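Local atomic coordinates of virulence-associated protein I (Coxiella burnetii, PDB entry 3TRB), a protein that probably binds DNA as the antidote protein of a HigA-family addiction module. Residues Asn31-His36 with Lys64-Thr69. Numbering follows the deposited sequence.
Sequences NQLAKH and KFFGTT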
# COMPACT_ATOMS: atom_id res chain seq x y z
N ASN A 31 -35.51 0.42 -17.09
CA ASN A 31 -36.13 1.73 -16.89
C ASN A 31 -36.44 2.01 -15.42
O ASN A 31 -36.17 3.10 -14.92
CB ASN A 31 -37.40 1.88 -17.73
CG ASN A 31 -37.12 2.41 -19.12
OD1 ASN A 31 -36.93 3.61 -19.31
ND2 ASN A 31 -37.11 1.52 -20.11
N GLN A 32 -37.00 1.01 -14.74
CA GLN A 32 -37.32 1.14 -13.33
C GLN A 32 -36.08 1.45 -12.50
O GLN A 32 -36.08 2.37 -11.68
CB GLN A 32 -37.98 -0.14 -12.81
CG GLN A 32 -39.41 -0.35 -13.30
CD GLN A 32 -40.01 -1.64 -12.78
OE1 GLN A 32 -39.73 -2.72 -13.30
NE2 GLN A 32 -40.85 -1.53 -11.76
N LEU A 33 -35.01 0.69 -12.73
CA LEU A 33 -33.76 0.90 -12.02
C LEU A 33 -33.18 2.28 -12.32
O LEU A 33 -32.74 2.99 -11.42
CB LEU A 33 -32.74 -0.18 -12.38
CG LEU A 33 -31.37 -0.04 -11.70
CD1 LEU A 33 -31.52 -0.04 -10.18
CD2 LEU A 33 -30.43 -1.14 -12.15
N ALA A 34 -33.19 2.65 -13.60
CA ALA A 34 -32.66 3.94 -14.03
C ALA A 34 -33.35 5.09 -13.30
O ALA A 34 -32.70 6.05 -12.88
CB ALA A 34 -32.80 4.09 -15.54
N LYS A 35 -34.67 5.00 -13.16
CA LYS A 35 -35.42 6.01 -12.43
C LYS A 35 -35.04 6.03 -10.95
O LYS A 35 -34.86 7.09 -10.36
CB LYS A 35 -36.93 5.79 -12.57
CG LYS A 35 -37.52 6.30 -13.87
CD LYS A 35 -39.04 6.27 -13.83
CE LYS A 35 -39.65 6.94 -15.05
NZ LYS A 35 -41.14 6.98 -14.98
N HIS A 36 -34.91 4.84 -10.36
CA HIS A 36 -34.52 4.72 -8.97
C HIS A 36 -33.14 5.32 -8.72
O HIS A 36 -32.91 5.96 -7.69
CB HIS A 36 -34.52 3.25 -8.53
CG HIS A 36 -35.90 2.69 -8.30
ND1 HIS A 36 -36.79 3.25 -7.41
CD2 HIS A 36 -36.52 1.61 -8.82
CE1 HIS A 36 -37.91 2.55 -7.41
NE2 HIS A 36 -37.77 1.55 -8.26
N LYS A 64 -26.58 2.87 -2.45
CA LYS A 64 -27.68 3.54 -1.77
C LYS A 64 -29.01 2.85 -2.05
O LYS A 64 -29.85 2.72 -1.16
CB LYS A 64 -27.75 5.01 -2.20
CG LYS A 64 -28.91 5.79 -1.59
CD LYS A 64 -28.68 6.08 -0.12
CE LYS A 64 -29.82 6.92 0.46
NZ LYS A 64 -29.93 8.25 -0.20
N PHE A 65 -29.20 2.40 -3.28
CA PHE A 65 -30.45 1.76 -3.67
C PHE A 65 -30.58 0.35 -3.11
O PHE A 65 -31.61 -0.00 -2.54
CB PHE A 65 -30.59 1.73 -5.20
CG PHE A 65 -31.82 1.02 -5.68
CD1 PHE A 65 -33.07 1.60 -5.53
CD2 PHE A 65 -31.73 -0.22 -6.30
CE1 PHE A 65 -34.21 0.95 -5.98
CE2 PHE A 65 -32.86 -0.87 -6.75
CZ PHE A 65 -34.10 -0.28 -6.59
N PHE A 66 -29.54 -0.47 -3.29
CA PHE A 66 -29.58 -1.87 -2.87
C PHE A 66 -29.20 -2.06 -1.40
O PHE A 66 -29.35 -3.15 -0.85
CB PHE A 66 -28.69 -2.73 -3.77
CG PHE A 66 -29.25 -2.96 -5.14
CD1 PHE A 66 -30.33 -3.80 -5.33
CD2 PHE A 66 -28.69 -2.33 -6.24
CE1 PHE A 66 -30.86 -4.00 -6.59
CE2 PHE A 66 -29.21 -2.54 -7.51
CZ PHE A 66 -30.29 -3.37 -7.68
N GLY A 67 -28.70 -1.00 -0.78
CA GLY A 67 -28.31 -1.07 0.62
C GLY A 67 -27.01 -1.82 0.83
O GLY A 67 -26.80 -2.45 1.86
N THR A 68 -26.13 -1.75 -0.17
CA THR A 68 -24.82 -2.39 -0.08
C THR A 68 -23.74 -1.34 0.13
O THR A 68 -24.04 -0.18 0.44
CB THR A 68 -24.49 -3.17 -1.37
OG1 THR A 68 -24.18 -2.24 -2.42
CG2 THR A 68 -25.66 -4.04 -1.79
N THR A 69 -22.49 -1.74 -0.02
CA THR A 69 -21.38 -0.80 -0.04
C THR A 69 -21.03 -0.50 -1.49
O THR A 69 -21.30 -1.31 -2.38
CB THR A 69 -20.13 -1.37 0.65
OG1 THR A 69 -19.63 -2.47 -0.12
CG2 THR A 69 -20.47 -1.85 2.05
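His36 and Phe65 join helix 30-37 to the end of helix 56-66 as an offset stack. The ring centroids lie 4.8 Å apart and the planes are inclined by 29°, so the overlap is partial: CE1 of Phe65 sits over one face of the imidazole, displaced toward its rim and 3.4 Å from His36 CG. The same CE1 also touches His36 CB at 3.4 Å, so the root of the histidine side chain shares in the contact. The CB of Phe65 points toward the facing helix, and with CG anti to the backbone N (chi1 177°) the ring meets both His36 and Leu33. Leu33 comes obliquely to the CD2-CE2 part of this ring, its methyl CD1 3.8 Å from Phe65 CE2, on the side of the ring plane where His36 also lies; the same methyl reaches Phe66 CE2 at 4.3 Å. The two phenylalanines pack on each other as well, with Phe65 CD2 3.5 Å above the centre of the Phe66 ring. No hydrogen bond links the segments; the offset stack and the apolar contacts of Leu33 join them.

Further out, Leu18 and Leu22 of helix 14-24 touch both Leu33 and Phe66, while Met28 packs on His36 and Phe65. His36 ND1 is hydrogen-bonded to Thr98 OG1 of a second subunit, whose Val97 packs on Phe65, which ties the stack to the assembly. At Gly67, with positive phi, the chain leaves the helix, and Thr69 then caps the next one through Phe72 N. This is packing between two helices of the all-helical HTH_3 (XRE-type) helix-turn-helix domain.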